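Local atomic coordinates of alpha-L-rhamnosidase (Aspergillus terreus, PDB entry 6GSZ), a protein that probably hydrolyses terminal non-reducing alpha-L-rhamnose residues of alpha-L-rhamnosides, acting as a glycosidase. Residues Thr814-Asp819 against Phe828-Val833; Val844-Lys849 against Tyr863-Val868; Ile788-Val793 against Leu832-Pro837; Glu433-Leu438 against Asp797-Ser802. All coordinates share one frame; numbering follows the deposited sequence. Where two conformers were deposited one is given.

Contact 1: Thr814-Asp819 against Phe828-Val833; sequences TKWWLD and FDFHLV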
loop_
_atom_site.group_PDB
_atom_site.type_symbol
_atom_site.label_atom_id
_atom_site.label_comp_id
_atom_site.label_asym_id
_atom_site.label_seq_id
_atom_site.Cartn_x
_atom_site.Cartn_y
_atom_site.Cartn_z
ATOM N N THR A 814 -6.592 -14.157 18.451
ATOM C CA THR A 814 -7.454 -14.176 19.622
ATOM C C THR A 814 -8.878 -14.497 19.167
ATOM O O THR A 814 -9.361 -14.036 18.140
ATOM C CB THR A 814 -7.424 -12.845 20.380
ATOM O OG1 THR A 814 -7.847 -11.802 19.489
ATOM C CG2 THR A 814 -6.044 -12.551 20.911
ATOM N N LYS A 815 -9.559 -15.302 19.962
ATOM C CA LYS A 815 -10.987 -15.515 19.853
ATOM C C LYS A 815 -11.522 -15.441 21.281
ATOM O O LYS A 815 -11.110 -16.225 22.125
ATOM C CB LYS A 815 -11.331 -16.872 19.229
ATOM C CG LYS A 815 -12.822 -17.173 19.080
ATOM C CD LYS A 815 -13.131 -18.598 18.601
ATOM C CE LYS A 815 -12.540 -19.671 19.494
ATOM N NZ LYS A 815 -12.854 -21.048 19.035
ATOM N N TRP A 816 -12.379 -14.468 21.546
ATOM C CA TRP A 816 -12.948 -14.334 22.884
ATOM C C TRP A 816 -14.460 -14.210 22.810
ATOM O O TRP A 816 -15.027 -13.828 21.792
ATOM C CB TRP A 816 -12.331 -13.175 23.671
ATOM C CG TRP A 816 -12.503 -11.816 23.077
ATOM C CD1 TRP A 816 -11.636 -11.164 22.241
ATOM C CD2 TRP A 816 -13.613 -10.925 23.285
ATOM N NE1 TRP A 816 -12.135 -9.929 21.931
ATOM C CE2 TRP A 816 -13.342 -9.747 22.552
ATOM C CE3 TRP A 816 -14.791 -10.985 24.041
ATOM C CZ2 TRP A 816 -14.189 -8.645 22.578
ATOM C CZ3 TRP A 816 -15.641 -9.895 24.054
ATOM C CH2 TRP A 816 -15.346 -8.746 23.312
ATOM N N TRP A 817 -15.112 -14.565 23.914
ATOM C CA TRP A 817 -16.535 -14.440 23.992
ATOM C C TRP A 817 -16.933 -14.278 25.451
ATOM O O TRP A 817 -16.149 -14.616 26.372
ATOM C CB TRP A 817 -17.247 -15.626 23.308
ATOM C CG TRP A 817 -17.043 -16.978 23.932
ATOM C CD1 TRP A 817 -17.907 -17.649 24.761
ATOM C CD2 TRP A 817 -15.916 -17.851 23.761
ATOM N NE1 TRP A 817 -17.381 -18.859 25.136
ATOM C CE2 TRP A 817 -16.170 -19.023 24.519
ATOM C CE3 TRP A 817 -14.718 -17.768 23.046
ATOM C CZ2 TRP A 817 -15.264 -20.079 24.578
ATOM C CZ3 TRP A 817 -13.817 -18.806 23.115
ATOM C CH2 TRP A 817 -14.085 -19.945 23.878
ATOM N N LEU A 818 -18.127 -13.721 25.645
ATOM C CA LEU A 818 -18.669 -13.506 26.973
ATOM C C LEU A 818 -19.953 -14.302 27.174
ATOM O O LEU A 818 -20.738 -14.455 26.256
ATOM C CB LEU A 818 -19.033 -12.031 27.127
ATOM C CG LEU A 818 -17.881 -11.048 27.101
ATOM C CD1 LEU A 818 -18.406 -9.642 27.037
ATOM C CD2 LEU A 818 -17.056 -11.190 28.352
ATOM N N ASP A 819 -20.207 -14.683 28.425
ATOM C CA ASP A 819 -21.515 -15.208 28.832
ATOM C C ASP A 819 -21.582 -15.158 30.367
ATOM O O ASP A 819 -20.802 -14.451 30.986
ATOM C CB ASP A 819 -21.746 -16.581 28.197
ATOM C CG ASP A 819 -20.684 -17.607 28.532
ATOM O OD1 ASP A 819 -20.128 -17.538 29.667
ATOM O OD2 ASP A 819 -20.441 -18.486 27.659
ATOM N N PHE A 828 -19.475 -10.731 34.265
ATOM C CA PHE A 828 -19.562 -11.672 33.157
ATOM C C PHE A 828 -18.427 -12.701 33.277
ATOM O O PHE A 828 -17.429 -12.475 33.960
ATOM C CB PHE A 828 -19.528 -10.910 31.826
ATOM C CG PHE A 828 -20.859 -10.385 31.331
ATOM C CD1 PHE A 828 -21.700 -11.183 30.557
ATOM C CD2 PHE A 828 -21.271 -9.087 31.614
ATOM C CE1 PHE A 828 -22.919 -10.702 30.095
ATOM C CE2 PHE A 828 -22.488 -8.605 31.148
ATOM C CZ PHE A 828 -23.310 -9.413 30.389
ATOM N N ASP A 829 -18.609 -13.847 32.615
ATOM C CA ASP A 829 -17.581 -14.803 32.396
ATOM C C ASP A 829 -16.925 -14.486 31.042
ATOM O O ASP A 829 -17.634 -14.290 30.051
ATOM C CB ASP A 829 -18.142 -16.226 32.360
ATOM C CG ASP A 829 -18.640 -16.694 33.699
ATOM O OD1 ASP A 829 -18.247 -16.053 34.695
ATOM O OD2 ASP A 829 -19.419 -17.662 33.657
ATOM N N PHE A 830 -15.589 -14.418 31.039
ATOM C CA PHE A 830 -14.794 -14.088 29.859
ATOM C C PHE A 830 -14.013 -15.337 29.452
ATOM O O PHE A 830 -13.372 -15.972 30.271
ATOM C CB PHE A 830 -13.845 -12.929 30.182
ATOM C CG PHE A 830 -12.865 -12.588 29.088
ATOM C CD1 PHE A 830 -13.263 -11.829 27.992
ATOM C CD2 PHE A 830 -11.557 -13.028 29.144
ATOM C CE1 PHE A 830 -12.367 -11.501 26.989
ATOM C CE2 PHE A 830 -10.664 -12.680 28.148
ATOM C CZ PHE A 830 -11.069 -11.931 27.064
ATOM N N HIS A 831 -14.046 -15.645 28.169
ATOM C CA HIS A 831 -13.371 -16.813 27.621
ATOM C C HIS A 831 -12.473 -16.343 26.487
ATOM O O HIS A 831 -12.942 -15.585 25.623
ATOM C CB HIS A 831 -14.398 -17.813 27.085
ATOM C CG HIS A 831 -15.499 -18.072 28.052
ATOM N ND1 HIS A 831 -15.400 -18.971 29.109
ATOM C CD2 HIS A 831 -16.724 -17.511 28.134
ATOM C CE1 HIS A 831 -16.550 -18.971 29.770
ATOM N NE2 HIS A 831 -17.364 -18.063 29.216
ATOM N N LEU A 832 -11.227 -16.818 26.474
ATOM C CA LEU A 832 -10.261 -16.425 25.443
ATOM C C LEU A 832 -9.454 -17.636 24.995
ATOM O O LEU A 832 -8.870 -18.363 25.809
ATOM C CB LEU A 832 -9.327 -15.361 26.038
ATOM C CG LEU A 832 -8.092 -15.002 25.219
ATOM C CD1 LEU A 832 -8.468 -14.289 23.925
ATOM C CD2 LEU A 832 -7.113 -14.110 25.993
ATOM N N VAL A 833 -9.340 -17.792 23.675
ATOM C CA VAL A 833 -8.391 -18.685 23.057
ATOM C C VAL A 833 -7.358 -17.834 22.330
ATOM O O VAL A 833 -7.722 -17.054 21.430
ATOM C CB VAL A 833 -9.088 -19.651 22.088
ATOM C CG1 VAL A 833 -8.094 -20.566 21.377
ATOM C CG2 VAL A 833 -10.136 -20.482 22.818
HETATM O O HOH W 1 -19.435 -19.052 31.577
#
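OD1 of D819 is gripped by two donors: NE2 of H831, 2.8 Å from it, and a water that also donates to OD2 of D829. The imidazole N-H runs within the plane of its own ring, yet it meets OD1 from above the carboxylate plane, 40° out of it. The two carboxylates remain close, OD1 of D819 lying 4.1 Å from OD2 of D829. The bridging water and the salt bridge of D829 to R866 would ease that repulsion, while ND1 of H831 is hydrogen-bonded to ND1 of H864. On the same face of the sheet W817 lies across H831. With CG wedged between the backbone N and the carbonyl carbon (chi1 65°), the indole sets its six-membered ring under CB of H831, 3.5 Å from the centroid. The two five-membered rings form an offset stack, their planes 21° apart, and CG2 of V833 touches the indole edge, 4.1 Å from CZ3 of W817. Across the other face the contacts are apolar, though NE1 of W816 bonds to O of I775: CE1 of F830 reaches CB of W816 at 3.7 Å, and CD2 of L818 sits at the edge of the F830 ring, in its plane, 3.9 Å from CD1 of F830. Six backbone hydrogen bonds, two each for K815-V833, W817-H831 and D819-D829, establish the register. This is an antiparallel beta hairpin inside the five-stranded sheet of the C-terminal beta domain.

Contact 2: Val844-Lys849 against Tyr863-Val868; sequences VVLPGK and YHVRCV
From L846 and V865 to G848 and V868 the two backbones draw closer, the CA atoms of the first pair being 7.8 Å apart and those of the second 5.8 Å. No hydrogen bond joins them; the contacts are van der Waals, mostly between side chains. V844-V845 ends a strand and then runs into loop, while the other segment turns a corner at C867, where C867 and V868 both face F828 in a G1 beta bulge. V844 and Y863 approach from opposite directions. CG1 of V844 sits over one face of the phenol ring, 4.2 Å from its centroid and 20° off the normal, whereas CG2 touches the far end, 3.6 Å from OH of Y863. L846 crosses Y863 at about a right angle and divides its methyls: CD2 goes to CB of Y863 at 3.9 Å, and CD1 to CG2 of V865 at the same 3.9 Å. Beyond the corner, V868 holds CG1 anti to its backbone N (chi1 174°), which brings that methyl to 3.8 Å from O of P847 and 4.1 Å from CA of G848. With phi at 102°, G848 has a backbone shape suited to a residue without a side chain. P847 and V868 also both touch F830. The arrangement is the apolar closure of a beta sandwich along one margin, with strand 841-845 of one sheet meeting the outermost strand 859-868 of the other.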
loop_
_atom_site.group_PDB
_atom_site.type_symbol
_atom_site.label_atom_id
_atom_site.label_comp_id
_atom_site.label_asym_id
_atom_site.label_seq_id
_atom_site.Cartn_x
_atom_site.Cartn_y
_atom_site.Cartn_z
ATOM N N VAL A 844 -0.140 -12.234 28.148
ATOM C CA VAL A 844 -1.567 -12.190 28.140
ATOM C C VAL A 844 -2.008 -11.391 29.364
ATOM O O VAL A 844 -1.661 -11.746 30.499
ATOM C CB VAL A 844 -2.163 -13.605 28.126
ATOM C CG1 VAL A 844 -3.684 -13.568 28.160
ATOM C CG2 VAL A 844 -1.634 -14.428 26.960
ATOM N N VAL A 845 -2.739 -10.308 29.152
ATOM C CA VAL A 845 -3.284 -9.479 30.226
ATOM C C VAL A 845 -4.798 -9.698 30.239
ATOM O O VAL A 845 -5.498 -9.247 29.318
ATOM C CB VAL A 845 -2.942 -7.992 29.988
ATOM C CG1 VAL A 845 -3.490 -7.116 31.103
ATOM C CG2 VAL A 845 -1.448 -7.788 29.795
ATOM N N LEU A 846 -5.288 -10.426 31.247
ATOM C CA LEU A 846 -6.707 -10.748 31.270
ATOM C C LEU A 846 -7.473 -9.532 31.758
ATOM O O LEU A 846 -6.928 -8.729 32.531
ATOM C CB LEU A 846 -6.934 -12.005 32.108
ATOM C CG LEU A 846 -6.242 -13.245 31.529
ATOM C CD1 LEU A 846 -6.275 -14.382 32.518
ATOM C CD2 LEU A 846 -6.894 -13.700 30.240
ATOM N N PRO A 847 -8.720 -9.357 31.281
ATOM C CA PRO A 847 -9.491 -8.161 31.561
ATOM C C PRO A 847 -9.933 -8.020 33.006
ATOM O O PRO A 847 -10.011 -9.016 33.739
ATOM C CB PRO A 847 -10.719 -8.229 30.637
ATOM C CG PRO A 847 -10.765 -9.635 30.127
ATOM C CD PRO A 847 -9.392 -10.244 30.330
ATOM N N GLY A 848 -10.220 -6.761 33.366
ATOM C CA GLY A 848 -10.800 -6.410 34.637
ATOM C C GLY A 848 -9.774 -5.847 35.605
ATOM O O GLY A 848 -8.559 -5.845 35.321
ATOM N N LYS A 849 -10.291 -5.369 36.745
ATOM C CA LYS A 849 -9.507 -4.827 37.873
ATOM C C LYS A 849 -8.656 -5.962 38.444
ATOM O O LYS A 849 -9.190 -7.024 38.758
ATOM C CB LYS A 849 -10.421 -4.246 38.965
ATOM N N TYR A 863 -8.173 -19.456 28.234
ATOM C CA TYR A 863 -8.366 -18.787 29.523
ATOM C C TYR A 863 -9.861 -18.627 29.815
ATOM O O TYR A 863 -10.617 -18.156 28.978
ATOM C CB TYR A 863 -7.668 -17.423 29.537
ATOM C CG TYR A 863 -6.190 -17.462 29.234
ATOM C CD1 TYR A 863 -5.707 -17.394 27.939
ATOM C CD2 TYR A 863 -5.272 -17.603 30.260
ATOM C CE1 TYR A 863 -4.349 -17.457 27.685
ATOM C CE2 TYR A 863 -3.914 -17.660 30.017
ATOM C CZ TYR A 863 -3.447 -17.579 28.722
ATOM O OH TYR A 863 -2.114 -17.650 28.476
ATOM N N HIS A 864 -10.265 -19.010 31.033
ATOM C CA HIS A 864 -11.632 -18.832 31.441
ATOM C C HIS A 864 -11.622 -17.996 32.706
ATOM O O HIS A 864 -11.090 -18.457 33.712
ATOM C CB HIS A 864 -12.346 -20.177 31.631
ATOM C CG HIS A 864 -12.422 -20.974 30.382
ATOM N ND1 HIS A 864 -13.405 -20.763 29.427
ATOM C CD2 HIS A 864 -11.581 -21.881 29.860
ATOM C CE1 HIS A 864 -13.173 -21.558 28.393
ATOM N NE2 HIS A 864 -12.064 -22.252 28.636
ATOM N N VAL A 865 -12.129 -16.769 32.622
ATOM C CA VAL A 865 -12.112 -15.842 33.729
ATOM C C VAL A 865 -13.540 -15.643 34.191
ATOM O O VAL A 865 -14.360 -15.052 33.491
ATOM C CB VAL A 865 -11.444 -14.492 33.419
ATOM C CG1 VAL A 865 -11.263 -13.699 34.703
ATOM C CG2 VAL A 865 -10.116 -14.684 32.715
ATOM N N ARG A 866 -13.817 -16.117 35.408
ATOM C CA ARG A 866 -15.161 -16.108 35.934
ATOM C C ARG A 866 -15.358 -14.796 36.690
ATOM O O ARG A 866 -14.451 -14.329 37.350
ATOM C CB ARG A 866 -15.422 -17.285 36.884
ATOM C CG ARG A 866 -15.529 -18.651 36.217
ATOM C CD ARG A 866 -16.844 -18.953 35.519
ATOM N NE ARG A 866 -16.894 -20.357 35.121
ATOM C CZ ARG A 866 -17.998 -21.036 34.844
ATOM N NH1 ARG A 866 -19.163 -20.409 34.762
ATOM N NH2 ARG A 866 -17.931 -22.345 34.644
ATOM N N CYS A 867 -16.545 -14.203 36.551
ATOM C CA CYS A 867 -16.978 -13.046 37.372
ATOM C C CYS A 867 -16.012 -11.858 37.212
ATOM O O CYS A 867 -15.505 -11.291 38.194
ATOM C CB CYS A 867 -17.116 -13.430 38.842
ATOM S SG CYS A 867 -18.170 -14.884 39.122
ATOM N N VAL A 868 -15.771 -11.487 35.955
ATOM C CA VAL A 868 -14.940 -10.323 35.615
ATOM C C VAL A 868 -15.735 -9.054 35.898
ATOM O O VAL A 868 -16.853 -8.926 35.401
ATOM C CB VAL A 868 -14.530 -10.301 34.131
ATOM C CG1 VAL A 868 -13.798 -9.008 33.777
ATOM C CG2 VAL A 868 -13.686 -11.497 33.758
#

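Contact 3: Ile788-Val793 against Leu832-Pro837; sequences INIEVV and LVAEVP. With CA (calcium ion), chain M.
I790 pushes its CD1 between two side chains of the opposing strand, 4.1 Å from CB of A834 and 4.0 Å from CG2 of V836. Its torsions explain the reach: CG1 stands anti to the carbonyl carbon (chi1 -54°) and chi2 is extended at -176°, so the ethyl branch projects at full length. I788 has the same staggered shape, and its CD1 meets CD of P837 tip to tip at 3.9 Å. L832 opens its fork toward the other segment, CD1 lying 4.4 Å from CG2 of V792 and CD2 nearing CG2 of I790. The intervening E791 turns the other way, its chain extended beyond CG, and chelates a calcium ion through both carboxylate oxygens, OE1 and OE2 each 2.4 Å from the metal; five waters complete the ligands found. In one of its two deposited conformers N789 donates from ND2 to the anti lone pair of OE1 of E791 at 2.9 Å, which would hold the carboxylate in its rotation. Strand axes 9.8 Å apart, running at 176° without any hydrogen bond between them, are the signature of face-to-face sheets, here the buried interior of the C-terminal beta sandwich.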
loop_
_atom_site.group_PDB
_atom_site.type_symbol
_atom_site.label_atom_id
_atom_site.label_comp_id
_atom_site.label_asym_id
_atom_site.label_seq_id
_atom_site.Cartn_x
_atom_site.Cartn_y
_atom_site.Cartn_z
ATOM N N ILE A 788 4.741 -10.573 21.833
ATOM C CA ILE A 788 3.400 -10.162 21.528
ATOM C C ILE A 788 2.676 -9.758 22.812
ATOM O O ILE A 788 2.773 -10.478 23.822
ATOM C CB ILE A 788 2.648 -11.293 20.803
ATOM C CG1 ILE A 788 3.484 -11.785 19.621
ATOM C CG2 ILE A 788 1.249 -10.855 20.398
ATOM C CD1 ILE A 788 2.891 -12.950 18.871
ATOM N N ASN A 789 1.923 -8.658 22.795
ATOM C CA ASN A 789 1.006 -8.328 23.923
ATOM C C ASN A 789 -0.394 -8.769 23.482
ATOM O O ASN A 789 -0.788 -8.520 22.325
ATOM C CB ASN A 789 1.165 -6.853 24.342
ATOM C CG ASN A 789 0.559 -6.482 25.687
ATOM O OD1 ASN A 789 1.061 -6.892 26.753
ATOM N ND2 ASN A 789 -0.484 -5.645 25.672
ATOM N N ILE A 790 -1.093 -9.455 24.384
ATOM C CA ILE A 790 -2.431 -9.937 24.154
ATOM C C ILE A 790 -3.317 -9.387 25.262
ATOM O O ILE A 790 -3.334 -9.957 26.388
ATOM C CB ILE A 790 -2.511 -11.466 24.040
ATOM C CG1 ILE A 790 -1.529 -11.952 22.976
ATOM C CG2 ILE A 790 -3.943 -11.861 23.732
ATOM C CD1 ILE A 790 -1.566 -13.424 22.690
ATOM N N GLU A 791 -3.959 -8.256 24.997
ATOM C CA GLU A 791 -4.639 -7.453 26.022
ATOM C C GLU A 791 -6.000 -7.040 25.444
ATOM O O GLU A 791 -6.192 -5.902 25.042
ATOM C CB GLU A 791 -3.736 -6.275 26.454
ATOM C CG GLU A 791 -4.275 -5.389 27.582
ATOM C CD GLU A 791 -3.306 -4.314 28.086
ATOM O OE1 GLU A 791 -2.156 -4.266 27.643
ATOM O OE2 GLU A 791 -3.680 -3.469 28.899
ATOM N N VAL A 792 -6.929 -8.008 25.411
ATOM C CA VAL A 792 -8.271 -7.781 24.991
ATOM C C VAL A 792 -9.013 -6.923 26.016
ATOM O O VAL A 792 -9.005 -7.252 27.207
ATOM C CB VAL A 792 -9.040 -9.093 24.776
ATOM C CG1 VAL A 792 -10.532 -8.816 24.585
ATOM C CG2 VAL A 792 -8.434 -9.912 23.652
ATOM N N VAL A 793 -9.676 -5.862 25.572
ATOM C CA VAL A 793 -10.522 -5.031 26.422
ATOM C C VAL A 793 -11.953 -5.116 25.912
ATOM O O VAL A 793 -12.320 -4.399 24.983
ATOM C CB VAL A 793 -10.023 -3.577 26.512
ATOM C CG1 VAL A 793 -10.849 -2.773 27.513
ATOM C CG2 VAL A 793 -8.549 -3.506 26.884
ATOM N N LEU A 832 -11.227 -16.818 26.474
ATOM C CA LEU A 832 -10.261 -16.425 25.443
ATOM C C LEU A 832 -9.454 -17.636 24.995
ATOM O O LEU A 832 -8.870 -18.363 25.809
ATOM C CB LEU A 832 -9.327 -15.361 26.038
ATOM C CG LEU A 832 -8.092 -15.002 25.219
ATOM C CD1 LEU A 832 -8.468 -14.289 23.925
ATOM C CD2 LEU A 832 -7.113 -14.110 25.993
ATOM N N VAL A 833 -9.340 -17.792 23.675
ATOM C CA VAL A 833 -8.391 -18.685 23.057
ATOM C C VAL A 833 -7.358 -17.834 22.330
ATOM O O VAL A 833 -7.722 -17.054 21.430
ATOM C CB VAL A 833 -9.088 -19.651 22.088
ATOM C CG1 VAL A 833 -8.094 -20.566 21.377
ATOM C CG2 VAL A 833 -10.136 -20.482 22.818
ATOM N N ALA A 834 -6.089 -17.973 22.727
ATOM C CA ALA A 834 -4.997 -17.183 22.186
ATOM C C ALA A 834 -4.000 -18.140 21.537
ATOM O O ALA A 834 -3.564 -19.092 22.153
ATOM C CB ALA A 834 -4.327 -16.397 23.275
ATOM N N GLU A 835 -3.704 -17.886 20.268
ATOM C CA GLU A 835 -2.717 -18.641 19.512
ATOM C C GLU A 835 -1.443 -17.812 19.402
ATOM O O GLU A 835 -1.514 -16.649 18.994
ATOM C CB GLU A 835 -3.287 -18.895 18.131
ATOM C CG GLU A 835 -2.442 -19.692 17.205
ATOM C CD GLU A 835 -3.098 -19.847 15.827
ATOM O OE1 GLU A 835 -4.142 -19.128 15.531
ATOM O OE2 GLU A 835 -2.585 -20.677 15.052
ATOM N N VAL A 836 -0.322 -18.404 19.797
ATOM C CA VAL A 836 1.000 -17.762 19.848
ATOM C C VAL A 836 1.914 -18.585 18.960
ATOM O O VAL A 836 2.039 -19.788 19.151
ATOM C CB VAL A 836 1.513 -17.653 21.295
ATOM C CG1 VAL A 836 2.937 -17.105 21.408
ATOM C CG2 VAL A 836 0.542 -16.819 22.117
ATOM N N PRO A 837 2.548 -17.988 17.926
ATOM C CA PRO A 837 3.309 -18.802 16.997
ATOM C C PRO A 837 4.640 -19.308 17.525
ATOM O O PRO A 837 5.243 -18.725 18.459
ATOM C CB PRO A 837 3.488 -17.875 15.770
ATOM C CG PRO A 837 3.388 -16.473 16.350
ATOM C CD PRO A 837 2.484 -16.569 17.556
HETATM CA CA CA M . -1.708 -2.103 28.525
HETATM O O HOH W 2 -0.665 -1.996 26.046
HETATM O O HOH W 3 0.431 -3.419 27.745
HETATM O O HOH W 4 -0.497 -3.781 30.187
HETATM O O HOH W 5 -2.526 -1.960 30.709
HETATM O O HOH W 6 -2.610 -0.089 29.350
#

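Contact 4: Glu433-Leu438 against Asp797-Ser802; sequences ECSNPL and DLQQAS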
loop_
_atom_site.group_PDB
_atom_site.type_symbol
_atom_site.label_atom_id
_atom_site.label_comp_id
_atom_site.label_asym_id
_atom_site.label_seq_id
_atom_site.Cartn_x
_atom_site.Cartn_y
_atom_site.Cartn_z
ATOM N N GLU A 433 -13.235 -9.774 12.897
ATOM C CA GLU A 433 -14.692 -9.709 12.880
ATOM C C GLU A 433 -15.175 -9.757 14.329
ATOM O O GLU A 433 -14.444 -10.203 15.222
ATOM C CB GLU A 433 -15.303 -10.842 12.062
ATOM C CG GLU A 433 -14.945 -12.216 12.520
ATOM C CD GLU A 433 -15.582 -13.259 11.616
ATOM O OE1 GLU A 433 -16.814 -13.318 11.558
ATOM O OE2 GLU A 433 -14.854 -13.949 10.928
ATOM N N CYS A 434 -16.422 -9.329 14.536
ATOM C CA CYS A 434 -16.955 -9.365 15.859
ATOM C C CYS A 434 -18.460 -9.567 15.799
ATOM O O CYS A 434 -19.025 -9.671 14.745
ATOM C CB CYS A 434 -16.551 -8.129 16.651
ATOM S SG CYS A 434 -17.363 -6.603 16.109
ATOM N N SER A 435 -19.096 -9.626 16.975
ATOM C CA SER A 435 -20.519 -9.894 17.076
ATOM C C SER A 435 -21.394 -8.745 16.564
ATOM O O SER A 435 -22.570 -8.971 16.297
ATOM C CB SER A 435 -20.886 -10.252 18.523
ATOM O OG SER A 435 -20.682 -9.147 19.409
ATOM N N ASN A 436 -20.855 -7.521 16.499
ATOM C CA ASN A 436 -21.576 -6.364 16.011
ATOM C C ASN A 436 -21.389 -6.290 14.501
ATOM O O ASN A 436 -20.289 -6.017 14.006
ATOM C CB ASN A 436 -21.078 -5.084 16.674
ATOM C CG ASN A 436 -21.875 -3.858 16.309
ATOM O OD1 ASN A 436 -22.119 -3.606 15.124
ATOM N ND2 ASN A 436 -22.179 -3.038 17.301
ATOM N N PRO A 437 -22.452 -6.539 13.720
ATOM C CA PRO A 437 -22.317 -6.591 12.268
ATOM C C PRO A 437 -21.890 -5.265 11.634
ATOM O O PRO A 437 -21.254 -5.290 10.577
ATOM C CB PRO A 437 -23.671 -7.061 11.730
ATOM C CG PRO A 437 -24.604 -7.127 12.908
ATOM C CD PRO A 437 -23.837 -6.807 14.162
ATOM N N LEU A 438 -22.254 -4.134 12.249
ATOM C CA LEU A 438 -21.820 -2.842 11.709
ATOM C C LEU A 438 -20.304 -2.675 11.896
ATOM O O LEU A 438 -19.650 -2.111 11.032
ATOM C CB LEU A 438 -22.591 -1.688 12.344
ATOM C CG LEU A 438 -24.109 -1.733 12.167
ATOM C CD1 LEU A 438 -24.744 -0.539 12.843
ATOM C CD2 LEU A 438 -24.501 -1.795 10.714
ATOM N N ASP A 797 -20.987 -3.671 24.458
ATOM C CA ASP A 797 -22.009 -4.729 24.248
ATOM C C ASP A 797 -21.581 -5.800 23.214
ATOM O O ASP A 797 -22.433 -6.572 22.731
ATOM C CB ASP A 797 -23.367 -4.117 23.889
ATOM C CG ASP A 797 -24.069 -3.444 25.064
ATOM O OD1 ASP A 797 -23.883 -3.913 26.188
ATOM O OD2 ASP A 797 -24.813 -2.450 24.839
ATOM N N LEU A 798 -20.278 -5.937 22.917
ATOM C CA LEU A 798 -19.815 -7.067 22.108
ATOM C C LEU A 798 -19.928 -8.357 22.917
ATOM O O LEU A 798 -19.606 -8.372 24.121
ATOM C CB LEU A 798 -18.350 -6.876 21.696
ATOM C CG LEU A 798 -18.045 -5.738 20.731
ATOM C CD1 LEU A 798 -16.571 -5.757 20.342
ATOM C CD2 LEU A 798 -18.905 -5.821 19.511
ATOM N N GLN A 799 -20.360 -9.427 22.252
ATOM C CA GLN A 799 -20.447 -10.742 22.844
ATOM C C GLN A 799 -19.227 -11.594 22.459
ATOM O O GLN A 799 -18.941 -12.566 23.110
ATOM C CB GLN A 799 -21.752 -11.416 22.409
ATOM C CG GLN A 799 -23.015 -10.747 22.945
ATOM C CD GLN A 799 -23.732 -9.868 21.940
ATOM O OE1 GLN A 799 -23.965 -10.249 20.788
ATOM N NE2 GLN A 799 -24.117 -8.679 22.383
ATOM N N GLN A 800 -18.563 -11.259 21.347
ATOM C CA GLN A 800 -17.407 -12.025 20.879
ATOM C C GLN A 800 -16.633 -11.246 19.817
ATOM O O GLN A 800 -17.187 -10.351 19.173
ATOM C CB GLN A 800 -17.757 -13.380 20.290
ATOM C CG GLN A 800 -18.781 -13.401 19.197
ATOM C CD GLN A 800 -18.882 -14.832 18.709
ATOM O OE1 GLN A 800 -18.101 -15.287 17.867
ATOM N NE2 GLN A 800 -19.776 -15.589 19.312
ATOM N N ALA A 801 -15.351 -11.605 19.663
ATOM C CA ALA A 801 -14.562 -11.086 18.542
ATOM C C ALA A 801 -13.442 -12.058 18.216
ATOM O O ALA A 801 -12.923 -12.757 19.092
ATOM C CB ALA A 801 -14.019 -9.723 18.856
ATOM N N SER A 802 -13.086 -12.089 16.929
ATOM C CA SER A 802 -12.026 -12.936 16.423
ATOM C C SER A 802 -11.072 -12.086 15.589
ATOM O O SER A 802 -11.475 -11.421 14.620
ATOM C CB SER A 802 -12.568 -14.094 15.604
ATOM O OG SER A 802 -13.436 -14.903 16.378
HETATM O O HOH W 7 -22.619 -7.318 19.517
#
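L798 lays its CD2 methyl against CB of N436 at 3.6 Å and against SG of C434 at 3.8 Å, covering the place where strand 430-434 gives way to helix 437-453. Next to it, S435 keeps OG between its backbone N and carbonyl carbon (chi1 65°), and from there the hydroxyl accepts the N-H of Q799, OG to N 2.9 Å and nearly straight at 165°. A water 2.7 Å from OG of S435 extends this weakly to O of D797 and OE1 of Q799. The backbone N of S435 donates to O of Q800 at 3.0 Å, tilted 31° from the carbonyl plane. Further back, E433 and S802 exchange two backbone hydrogen bonds as an antiparallel pair, and CB of C434 packs on CB of A801 at 3.7 Å in the non-hydrogen-bonded pair that follows. N436 then serves as N-cap, its OD1 accepting weakly from N of L438 and also from N of I439. Strand 430-434 thus adds an edge to the sheet beside strand 800-807, whose other neighbour is 810-819; L798 and A801 rest on I775 of helix 768-775, and the side chain of L438 packs on L728, V731 and V732 of helix 727-732.

Overall arrangement
Contact 3 is core, all its touching residues being buried, and is purely apolar across the gap, its calcium lying on the outward side; contact 2 is a surface contact, also without hydrogen bonds. Both span the two sheets of the sandwich. Contacts 1 and 4, each partly buried, instead join strands within the five-stranded sheet and combine backbone hydrogen bonds with polar and apolar side-chain contacts, aromatic ones too in contact 1. Strand 828-836 serves contacts 1 and 3, which share L832 and V833. The hairpin of contact 1 continues into contact 4 through bonds between W816 and A801 and between L818 and Q799, and into contact 2 through H831 and H864. Contacts 2 and 4 do not touch, their nearest atoms about 11 Å apart.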